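Local coordinates for protein induced by osmotic stress (Scheffersomyces stipitis, PDB 5YWN) that binds NADP(+) and acts as a haloketone reductase of the dihydroflavonol-4-reductase subfamily, probably passing hydride from the reduced cofactor to carbonyl substrates, at residues 117-122 and 184-189; 1-6 and 74-79; 272-277 and 321-326. The protein carries 1 engineered substitution. One frame throughout, in Å; residues are numbered along the deposited sequence.

From the N terminus, the chain lays down strand 4-7 and returns to its side as strand 74-79, where contact 2 closes the first long loop. Strand 119-123 follows as the next neighbour in the parallel sheet; helix 159-181 comes after it along the chain, then strand 186-192, where contact 1 closes a second loop. These loops run in series, neither enclosing nor crossing the other, yet they share a sheet: Val121 probably bonds to Phe77 and His79 through the backbone. Contact 3 closes a third loop, of 43 residues, between helices 268-278 and 318-332 across the chain's centre, its centre about 36 Å from that of contact 1 and 35 Å from that of contact 2.

Contact 1 (117-122 and 184-189); sequences ITRVVY and NFALST
The methyl CG2 of Val120 sits over one face of the Phe185 ring, 3.6 Å from its centroid and 17° off the ring normal, in a CH-pi contact. This is the dense part of the pairing. Phe185 holds CG between its backbone N and carbonyl carbon (chi1 58°), a rotamer that swings the ring across to the neighbouring strand. The other methyl of Val120, CG1, lies anti to the backbone N and meets Leu187 CD1 at 3.9 Å; Ile110 of helix 91-113 packs on both Val120 and Phe185, while Trp175 and Val178 of helix 159-181 cover Leu187. Beneath these side chains the backbones run parallel, as in the Rossmann fold, whose strands 119-123 and 186-192 are joined here by a crossover containing helix 159-181. Val120 is gripped from both its polar ends: its N donates to Ala186 O at 3.0 Å, almost straight at 173°, and its O accepts from Ser188 N. Tyr122 N continues the pattern to Ser188 O, whereas just ahead of strand 119-123 Thr118 O receives Ala186 N from well above the carbonyl plane. Tyr122 turns its ring away from strand 186-192, and its OH makes a weak hydrogen bond to the NADP(+)-binding Lys167. The face bearing Arg119 and the partly exposed Ala186 packs less closely across the strands and admits a water. There the closest side-chain approach is Arg119 CD to Ala186 CB, 4.0 Å, and the water takes the proton of Arg119 NE at 2.7 Å, probably donating in turn to Ala186 O. Bends at chi2 and chi3 fold the arginine chain back, and its NH2 is held by the carbonyls of Ala248 and Lys251. Further along, Ser188 OG also bonds to Ala248 O.

Contact 2 (1-6 and 74-79); sequences MTTSVF and VTIFLH
Strands 4-7 and 74-79 are adjacent in the central parallel sheet of the Rossmann fold, and here the aromatic rings of Phe6 and Phe77 lie side by side on one face. Their planes are within 8° of parallel but slid apart, with centroids 4.7 Å from each other, making an offset pair with little overlap; Phe6 CD1 and Phe77 CE2 make the closest approach between the rings. Phe6 and Phe77 are bridge partners, and their like torsions, each CG anti to its backbone N (chi1 -162° and -163°), carry the rings out side by side. Val74 CG1 packs on Phe6 CB at 3.7 Å, while Val74 CG2 lies at the edge of the Phe6 ring. Val30 of strand 28-33 touches Phe6, and Val106 and Ile110 of helix 91-113 touch Phe77. On the reverse face Val5 CG1 meets Leu78 CD1 at 3.7 Å and Val5 CG2 leans on Ile76 CB, with Phe249 of helix 238-250 packed against all three residues. Phe6 is clamped on the backbone too: its N donates to Ile76 O at 2.8 Å and its O accepts from Leu78 N at 2.7 Å, the latter almost straight. Upstream the register slips by one residue between Ser4 and Val5, a beta bulge; Thr75 N reaches Ser4 O over a longer 3.2 Å, and Thr3 CG2 touches Thr75 OG1 at this more polar end. An alanine in place of Phe6 would probably open a gap beside Phe77 and Val74 and leave the Phe77 ring less firmly held on that side. The chemistry thus divides its labour: main-chain bonds set the alignment of the strands, while apolar side chains pack on both faces around Phe6 and Val5.

Contact 3 (272-277 and 321-326); sequences LDVVRK and SVVDSI
Apolar contact carries the whole meeting of Val274 and Val275 with Val322, Val323 and Ile326. The methyl CG1 of Val274 presses on CG1 of Val322 at 3.4 Å, closer than usual for two carbons, and the two side chains cross at a slant. A second tight pair joins Val275 CG2 to the end of Ile326, whose CD1 comes within 3.3 Å as the two chains cross at about a right angle. The same Val275 methyl also faces Val322 CG1 at 4.0 Å, and Val274 CG1 reaches Val323 CG2 at 4.2 Å, so each valine of helix 268-278 spans two residues of the other helix.

The polar side chains of the two segments bond to other parts of the chain, not to each other. Asp324 makes a salt bridge to Arg239, and Ser325 OG bonds to Asn217, while Asp273 OD2 accepts from the backbone N of His292.

This is plain helix-helix packing in the C-terminal part of the chain, which in extended short-chain dehydrogenases probably belongs to the smaller, substrate-binding portion; the Val322 side chain is about 13 Å from the NADP. The segments cross at -54°, their axes 9.8 Å apart at closest, and only a small patch of surface is buried between them. Val216 of helix 211-217 packs on both Val322 and Ile326, Phe279 touches Ile326 from a loop, and Phe318 and Glu319 at the start of helix 318-332 extend the contact along Val274.

Contact 1 (117-122 and 184-189)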
loop_
_atom_site.group_PDB
_atom_site.type_symbol
_atom_site.label_atom_id
_atom_site.label_comp_id
_atom_site.label_asym_id
_atom_site.label_seq_id
_atom_site.Cartn_x
_atom_site.Cartn_y
_atom_site.Cartn_z
ATOM N N ILE A 117 5.422 -3.564 22.311
ATOM C CA ILE A 117 5.637 -3.482 20.884
ATOM C C ILE A 117 6.998 -2.875 20.594
ATOM O O ILE A 117 7.280 -1.810 20.949
ATOM C CB ILE A 117 4.521 -2.736 20.160
ATOM C CG1 ILE A 117 3.216 -3.466 20.282
ATOM C CG2 ILE A 117 4.834 -2.624 18.679
ATOM C CD1 ILE A 117 2.033 -2.803 19.661
ATOM N N THR A 118 7.845 -3.715 20.060
ATOM C CA THR A 118 9.155 -3.455 19.527
ATOM C C THR A 118 9.307 -2.731 18.148
ATOM O O THR A 118 10.255 -2.085 17.897
ATOM C CB THR A 118 9.975 -4.737 19.553
ATOM O OG1 THR A 118 9.464 -5.613 18.582
ATOM C CG2 THR A 118 9.870 -5.398 20.888
ATOM N N ARG A 119 8.400 -3.027 17.250
ATOM C CA ARG A 119 8.459 -2.520 15.902
ATOM C C ARG A 119 7.116 -2.006 15.402
ATOM O O ARG A 119 6.128 -2.597 15.630
ATOM C CB ARG A 119 9.066 -3.520 14.935
ATOM C CG ARG A 119 10.454 -3.976 15.264
ATOM C CD ARG A 119 11.486 -2.952 14.893
ATOM N NE ARG A 119 11.814 -3.016 13.510
ATOM C CZ ARG A 119 12.812 -3.708 13.020
ATOM N NH1 ARG A 119 13.594 -4.346 13.813
ATOM N NH2 ARG A 119 13.009 -3.749 11.750
ATOM N N VAL A 120 7.158 -0.872 14.748
ATOM C CA VAL A 120 6.063 -0.299 14.050
ATOM C C VAL A 120 6.468 0.043 12.605
ATOM O O VAL A 120 7.521 0.590 12.370
ATOM C CB VAL A 120 5.529 0.933 14.746
ATOM C CG1 VAL A 120 4.483 1.626 13.905
ATOM C CG2 VAL A 120 5.077 0.646 16.167
ATOM N N VAL A 121 5.602 -0.311 11.680
ATOM C CA VAL A 121 5.785 0.007 10.292
ATOM C C VAL A 121 4.610 0.831 9.827
ATOM O O VAL A 121 3.490 0.438 9.962
ATOM C CB VAL A 121 5.901 -1.233 9.395
ATOM C CG1 VAL A 121 6.198 -0.868 7.977
ATOM C CG2 VAL A 121 6.832 -2.245 9.926
ATOM N N TYR A 122 4.897 1.977 9.267
ATOM C CA TYR A 122 3.874 2.782 8.699
ATOM C C TYR A 122 3.868 2.650 7.177
ATOM O O TYR A 122 4.858 2.802 6.561
ATOM C CB TYR A 122 4.043 4.227 9.098
ATOM C CG TYR A 122 3.072 5.125 8.433
ATOM C CD1 TYR A 122 1.741 5.034 8.718
ATOM C CD2 TYR A 122 3.467 6.003 7.473
ATOM C CE1 TYR A 122 0.833 5.822 8.116
ATOM C CE2 TYR A 122 2.571 6.799 6.857
ATOM C CZ TYR A 122 1.246 6.682 7.178
ATOM O OH TYR A 122 0.346 7.414 6.579
ATOM N N ASN A 184 9.183 2.833 23.025
ATOM C CA ASN A 184 9.840 1.566 23.080
ATOM C C ASN A 184 10.126 0.978 21.698
ATOM O O ASN A 184 10.985 0.235 21.571
ATOM C CB ASN A 184 9.079 0.562 23.930
ATOM C CG ASN A 184 9.087 0.908 25.413
ATOM O OD1 ASN A 184 9.778 1.753 25.849
ATOM N ND2 ASN A 184 8.299 0.240 26.141
ATOM N N PHE A 185 9.322 1.303 20.715
ATOM C CA PHE A 185 9.464 0.731 19.404
ATOM C C PHE A 185 10.363 1.510 18.476
ATOM O O PHE A 185 10.496 2.657 18.609
ATOM C CB PHE A 185 8.114 0.537 18.759
ATOM C CG PHE A 185 7.308 1.792 18.624
ATOM C CD1 PHE A 185 7.505 2.657 17.593
ATOM C CD2 PHE A 185 6.335 2.081 19.511
ATOM C CE1 PHE A 185 6.747 3.788 17.467
ATOM C CE2 PHE A 185 5.574 3.205 19.406
ATOM C CZ PHE A 185 5.776 4.068 18.383
ATOM N N ALA A 186 10.952 0.821 17.532
ATOM C CA ALA A 186 11.561 1.409 16.377
ATOM C C ALA A 186 10.570 1.516 15.187
ATOM O O ALA A 186 9.768 0.657 14.953
ATOM C CB ALA A 186 12.775 0.647 15.982
ATOM N N LEU A 187 10.682 2.580 14.448
ATOM C CA LEU A 187 9.791 2.831 13.366
ATOM C C LEU A 187 10.477 2.659 12.045
ATOM O O LEU A 187 11.608 2.973 11.893
ATOM C CB LEU A 187 9.205 4.231 13.434
ATOM C CG LEU A 187 8.342 4.779 12.287
ATOM C CD1 LEU A 187 7.082 3.987 12.108
ATOM C CD2 LEU A 187 8.015 6.250 12.452
ATOM N N SER A 188 9.731 2.177 11.107
ATOM C CA SER A 188 10.147 2.164 9.740
ATOM C C SER A 188 8.966 2.411 8.807
ATOM O O SER A 188 7.878 2.206 9.187
ATOM C CB SER A 188 10.883 0.880 9.434
ATOM O OG SER A 188 10.072 -0.219 9.535
ATOM N N THR A 189 9.222 2.887 7.599
ATOM C CA THR A 189 8.156 3.150 6.656
ATOM C C THR A 189 8.375 2.419 5.371
ATOM O O THR A 189 9.463 2.145 5.009
ATOM C CB THR A 189 7.909 4.663 6.340
ATOM O OG1 THR A 189 8.916 5.178 5.482
ATOM C CG2 THR A 189 7.804 5.496 7.582
HETATM O O HOH W 1 10.400 -0.971 12.365
#

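Contact 2 (1-6 and 74-79)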
loop_
_atom_site.group_PDB
_atom_site.type_symbol
_atom_site.label_atom_id
_atom_site.label_comp_id
_atom_site.label_asym_id
_atom_site.label_seq_id
_atom_site.Cartn_x
_atom_site.Cartn_y
_atom_site.Cartn_z
ATOM N N MET A 1 6.987 -19.537 22.432
ATOM C CA MET A 1 5.712 -19.159 21.860
ATOM C C MET A 1 5.806 -18.274 20.588
ATOM O O MET A 1 6.845 -17.692 20.308
ATOM C CB MET A 1 4.928 -18.408 22.909
ATOM C CG MET A 1 3.456 -18.295 22.653
ATOM S SD MET A 1 2.768 -19.891 22.245
ATOM C CE MET A 1 1.079 -19.405 21.870
ATOM N N THR A 2 4.689 -18.200 19.868
ATOM C CA THR A 2 4.494 -17.436 18.654
ATOM C C THR A 2 4.389 -15.929 18.866
ATOM O O THR A 2 3.864 -15.493 19.833
ATOM C CB THR A 2 3.195 -17.916 17.994
ATOM O OG1 THR A 2 3.303 -19.303 17.722
ATOM C CG2 THR A 2 2.909 -17.213 16.748
ATOM N N THR A 3 4.868 -15.163 17.926
ATOM C CA THR A 3 4.670 -13.744 17.885
ATOM C C THR A 3 3.380 -13.319 17.168
ATOM O O THR A 3 3.034 -13.847 16.156
ATOM C CB THR A 3 5.829 -13.121 17.128
ATOM O OG1 THR A 3 7.044 -13.568 17.693
ATOM C CG2 THR A 3 5.766 -11.648 17.158
ATOM N N SER A 4 2.728 -12.315 17.696
ATOM C CA SER A 4 1.564 -11.741 17.085
ATOM C C SER A 4 1.827 -10.401 16.380
ATOM O O SER A 4 2.469 -9.550 16.893
ATOM C CB SER A 4 0.447 -11.564 18.102
ATOM O OG SER A 4 -0.247 -12.716 18.260
ATOM N N VAL A 5 1.275 -10.255 15.205
ATOM C CA VAL A 5 1.364 -9.042 14.451
ATOM C C VAL A 5 0.014 -8.335 14.337
ATOM O O VAL A 5 -0.923 -8.908 13.954
ATOM C CB VAL A 5 1.959 -9.299 13.055
ATOM C CG1 VAL A 5 1.993 -8.046 12.237
ATOM C CG2 VAL A 5 3.294 -9.982 13.115
ATOM N N PHE A 6 -0.032 -7.066 14.668
ATOM C CA PHE A 6 -1.227 -6.272 14.489
ATOM C C PHE A 6 -1.227 -5.543 13.140
ATOM O O PHE A 6 -0.251 -4.925 12.791
ATOM C CB PHE A 6 -1.415 -5.289 15.619
ATOM C CG PHE A 6 -2.787 -4.756 15.725
ATOM C CD1 PHE A 6 -3.278 -3.896 14.798
ATOM C CD2 PHE A 6 -3.608 -5.151 16.743
ATOM C CE1 PHE A 6 -4.545 -3.422 14.904
ATOM C CE2 PHE A 6 -4.877 -4.705 16.846
ATOM C CZ PHE A 6 -5.350 -3.831 15.934
ATOM N N VAL A 74 0.677 -9.138 21.084
ATOM C CA VAL A 74 1.158 -8.423 19.921
ATOM C C VAL A 74 2.447 -7.668 20.250
ATOM O O VAL A 74 2.510 -6.965 21.178
ATOM C CB VAL A 74 0.082 -7.451 19.418
ATOM C CG1 VAL A 74 0.636 -6.449 18.407
ATOM C CG2 VAL A 74 -1.084 -8.196 18.883
ATOM N N THR A 75 3.481 -7.893 19.481
ATOM C CA THR A 75 4.705 -7.137 19.579
ATOM C C THR A 75 5.130 -6.322 18.323
ATOM O O THR A 75 6.119 -5.713 18.333
ATOM C CB THR A 75 5.851 -8.021 20.007
ATOM O OG1 THR A 75 6.147 -8.915 18.981
ATOM C CG2 THR A 75 5.545 -8.770 21.294
ATOM N N ILE A 76 4.363 -6.428 17.261
ATOM C CA ILE A 76 4.542 -5.722 15.999
ATOM C C ILE A 76 3.251 -5.026 15.552
ATOM O O ILE A 76 2.216 -5.601 15.605
ATOM C CB ILE A 76 4.998 -6.674 14.870
ATOM C CG1 ILE A 76 6.110 -7.590 15.339
ATOM C CG2 ILE A 76 5.347 -5.925 13.613
ATOM C CD1 ILE A 76 7.451 -6.939 15.436
ATOM N N PHE A 77 3.345 -3.782 15.123
ATOM C CA PHE A 77 2.198 -3.066 14.599
ATOM C C PHE A 77 2.456 -2.578 13.188
ATOM O O PHE A 77 3.332 -1.821 12.975
ATOM C CB PHE A 77 1.798 -1.919 15.500
ATOM C CG PHE A 77 0.416 -1.379 15.264
ATOM C CD1 PHE A 77 0.112 -0.677 14.139
ATOM C CD2 PHE A 77 -0.583 -1.591 16.186
ATOM C CE1 PHE A 77 -1.152 -0.187 13.938
ATOM C CE2 PHE A 77 -1.854 -1.128 15.985
ATOM C CZ PHE A 77 -2.136 -0.414 14.866
ATOM N N LEU A 78 1.651 -3.012 12.257
ATOM C CA LEU A 78 1.676 -2.483 10.923
ATOM C C LEU A 78 0.443 -1.611 10.672
ATOM O O LEU A 78 -0.659 -2.091 10.558
ATOM C CB LEU A 78 1.799 -3.598 9.944
ATOM C CG LEU A 78 2.733 -4.743 10.309
ATOM C CD1 LEU A 78 2.691 -5.877 9.344
ATOM C CD2 LEU A 78 4.136 -4.258 10.451
ATOM N N HIS A 79 0.672 -0.320 10.608
ATOM C CA HIS A 79 -0.355 0.645 10.337
ATOM C C HIS A 79 -0.509 0.911 8.839
ATOM O O HIS A 79 0.242 1.630 8.249
ATOM C CB HIS A 79 -0.059 1.926 11.080
ATOM C CG HIS A 79 -1.120 2.967 10.944
ATOM N ND1 HIS A 79 -2.448 2.667 10.892
ATOM C CD2 HIS A 79 -1.042 4.307 10.854
ATOM C CE1 HIS A 79 -3.140 3.774 10.784
ATOM N NE2 HIS A 79 -2.310 4.782 10.765
#

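Contact 3 (272-277 and 321-326)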
loop_
_atom_site.group_PDB
_atom_site.type_symbol
_atom_site.label_atom_id
_atom_site.label_comp_id
_atom_site.label_asym_id
_atom_site.label_seq_id
_atom_site.Cartn_x
_atom_site.Cartn_y
_atom_site.Cartn_z
ATOM N N LEU A 272 -1.335 -3.091 -22.529
ATOM C CA LEU A 272 -1.993 -3.721 -23.643
ATOM C C LEU A 272 -1.122 -4.807 -24.286
ATOM O O LEU A 272 -1.581 -5.849 -24.590
ATOM C CB LEU A 272 -2.303 -2.675 -24.673
ATOM C CG LEU A 272 -3.669 -2.032 -24.690
ATOM C CD1 LEU A 272 -3.833 -1.075 -25.839
ATOM C CD2 LEU A 272 -4.757 -3.065 -24.698
ATOM N N ASP A 273 0.137 -4.530 -24.442
ATOM C CA ASP A 273 1.039 -5.447 -25.056
ATOM C C ASP A 273 1.154 -6.731 -24.242
ATOM O O ASP A 273 1.198 -7.766 -24.784
ATOM C CB ASP A 273 2.407 -4.808 -25.312
ATOM C CG ASP A 273 2.388 -3.734 -26.452
ATOM O OD1 ASP A 273 1.491 -3.693 -27.254
ATOM O OD2 ASP A 273 3.298 -2.956 -26.506
ATOM N N VAL A 274 1.224 -6.607 -22.945
ATOM C CA VAL A 274 1.291 -7.760 -22.104
ATOM C C VAL A 274 0.034 -8.598 -22.157
ATOM O O VAL A 274 0.105 -9.731 -22.378
ATOM C CB VAL A 274 1.675 -7.341 -20.668
ATOM C CG1 VAL A 274 1.309 -8.376 -19.625
ATOM C CG2 VAL A 274 3.136 -6.965 -20.579
ATOM N N VAL A 275 -1.093 -7.987 -21.985
ATOM C CA VAL A 275 -2.336 -8.682 -21.948
ATOM C C VAL A 275 -2.666 -9.422 -23.256
ATOM O O VAL A 275 -3.062 -10.530 -23.234
ATOM C CB VAL A 275 -3.452 -7.719 -21.563
ATOM C CG1 VAL A 275 -4.795 -8.350 -21.687
ATOM C CG2 VAL A 275 -3.254 -7.238 -20.149
ATOM N N ARG A 276 -2.433 -8.771 -24.377
ATOM C CA ARG A 276 -2.711 -9.365 -25.656
ATOM C C ARG A 276 -1.867 -10.608 -25.976
ATOM O O ARG A 276 -2.381 -11.531 -26.496
ATOM C CB ARG A 276 -2.668 -8.331 -26.776
ATOM C CG ARG A 276 -3.707 -7.236 -26.709
ATOM C CD ARG A 276 -3.416 -6.109 -27.673
ATOM N NE ARG A 276 -3.362 -6.642 -29.003
ATOM C CZ ARG A 276 -4.425 -6.941 -29.717
ATOM N NH1 ARG A 276 -5.613 -6.649 -29.274
ATOM N NH2 ARG A 276 -4.286 -7.497 -30.882
ATOM N N LYS A 277 -0.584 -10.593 -25.663
ATOM C CA LYS A 277 0.269 -11.753 -25.798
ATOM C C LYS A 277 -0.086 -12.928 -24.889
ATOM O O LYS A 277 -0.164 -14.003 -25.306
ATOM C CB LYS A 277 1.700 -11.363 -25.570
ATOM C CG LYS A 277 2.289 -10.455 -26.619
ATOM C CD LYS A 277 3.702 -10.065 -26.259
ATOM C CE LYS A 277 4.443 -9.430 -27.414
ATOM N NZ LYS A 277 3.960 -8.099 -27.690
ATOM N N SER A 321 3.346 -9.553 -12.836
ATOM C CA SER A 321 2.377 -8.960 -11.945
ATOM C C SER A 321 1.042 -8.800 -12.677
ATOM O O SER A 321 0.044 -9.197 -12.213
ATOM C CB SER A 321 2.886 -7.624 -11.417
ATOM O OG SER A 321 1.987 -7.031 -10.552
ATOM N N VAL A 322 1.110 -8.263 -13.873
ATOM C CA VAL A 322 -0.051 -8.114 -14.703
ATOM C C VAL A 322 -0.700 -9.464 -15.045
ATOM O O VAL A 322 -1.828 -9.596 -14.869
ATOM C CB VAL A 322 0.306 -7.326 -15.978
ATOM C CG1 VAL A 322 -0.722 -7.457 -17.058
ATOM C CG2 VAL A 322 0.493 -5.865 -15.658
ATOM N N VAL A 323 0.057 -10.429 -15.509
ATOM C CA VAL A 323 -0.490 -11.713 -15.902
ATOM C C VAL A 323 -1.147 -12.382 -14.679
ATOM O O VAL A 323 -2.197 -12.838 -14.776
ATOM C CB VAL A 323 0.576 -12.670 -16.530
ATOM C CG1 VAL A 323 0.109 -14.101 -16.575
ATOM C CG2 VAL A 323 1.020 -12.237 -17.905
ATOM N N ASP A 324 -0.487 -12.369 -13.552
ATOM C CA ASP A 324 -1.003 -12.986 -12.363
ATOM C C ASP A 324 -2.316 -12.308 -11.978
ATOM O O ASP A 324 -3.204 -12.952 -11.585
ATOM C CB ASP A 324 0.017 -12.934 -11.213
ATOM C CG ASP A 324 1.146 -13.953 -11.365
ATOM O OD1 ASP A 324 1.108 -14.746 -12.289
ATOM O OD2 ASP A 324 2.054 -13.953 -10.555
ATOM N N SER A 325 -2.389 -10.994 -12.104
ATOM C CA SER A 325 -3.580 -10.280 -11.742
ATOM C C SER A 325 -4.776 -10.635 -12.648
ATOM O O SER A 325 -5.837 -10.876 -12.189
ATOM C CB SER A 325 -3.301 -8.771 -11.657
ATOM O OG SER A 325 -4.427 -8.021 -11.349
ATOM N N ILE A 326 -4.530 -10.671 -13.947
ATOM C CA ILE A 326 -5.508 -11.042 -14.937
ATOM C C ILE A 326 -5.975 -12.484 -14.872
ATOM O O ILE A 326 -7.113 -12.722 -14.997
ATOM C CB ILE A 326 -5.076 -10.621 -16.343
ATOM C CG1 ILE A 326 -5.125 -9.116 -16.440
ATOM C CG2 ILE A 326 -5.982 -11.192 -17.410
ATOM C CD1 ILE A 326 -4.072 -8.550 -17.268
#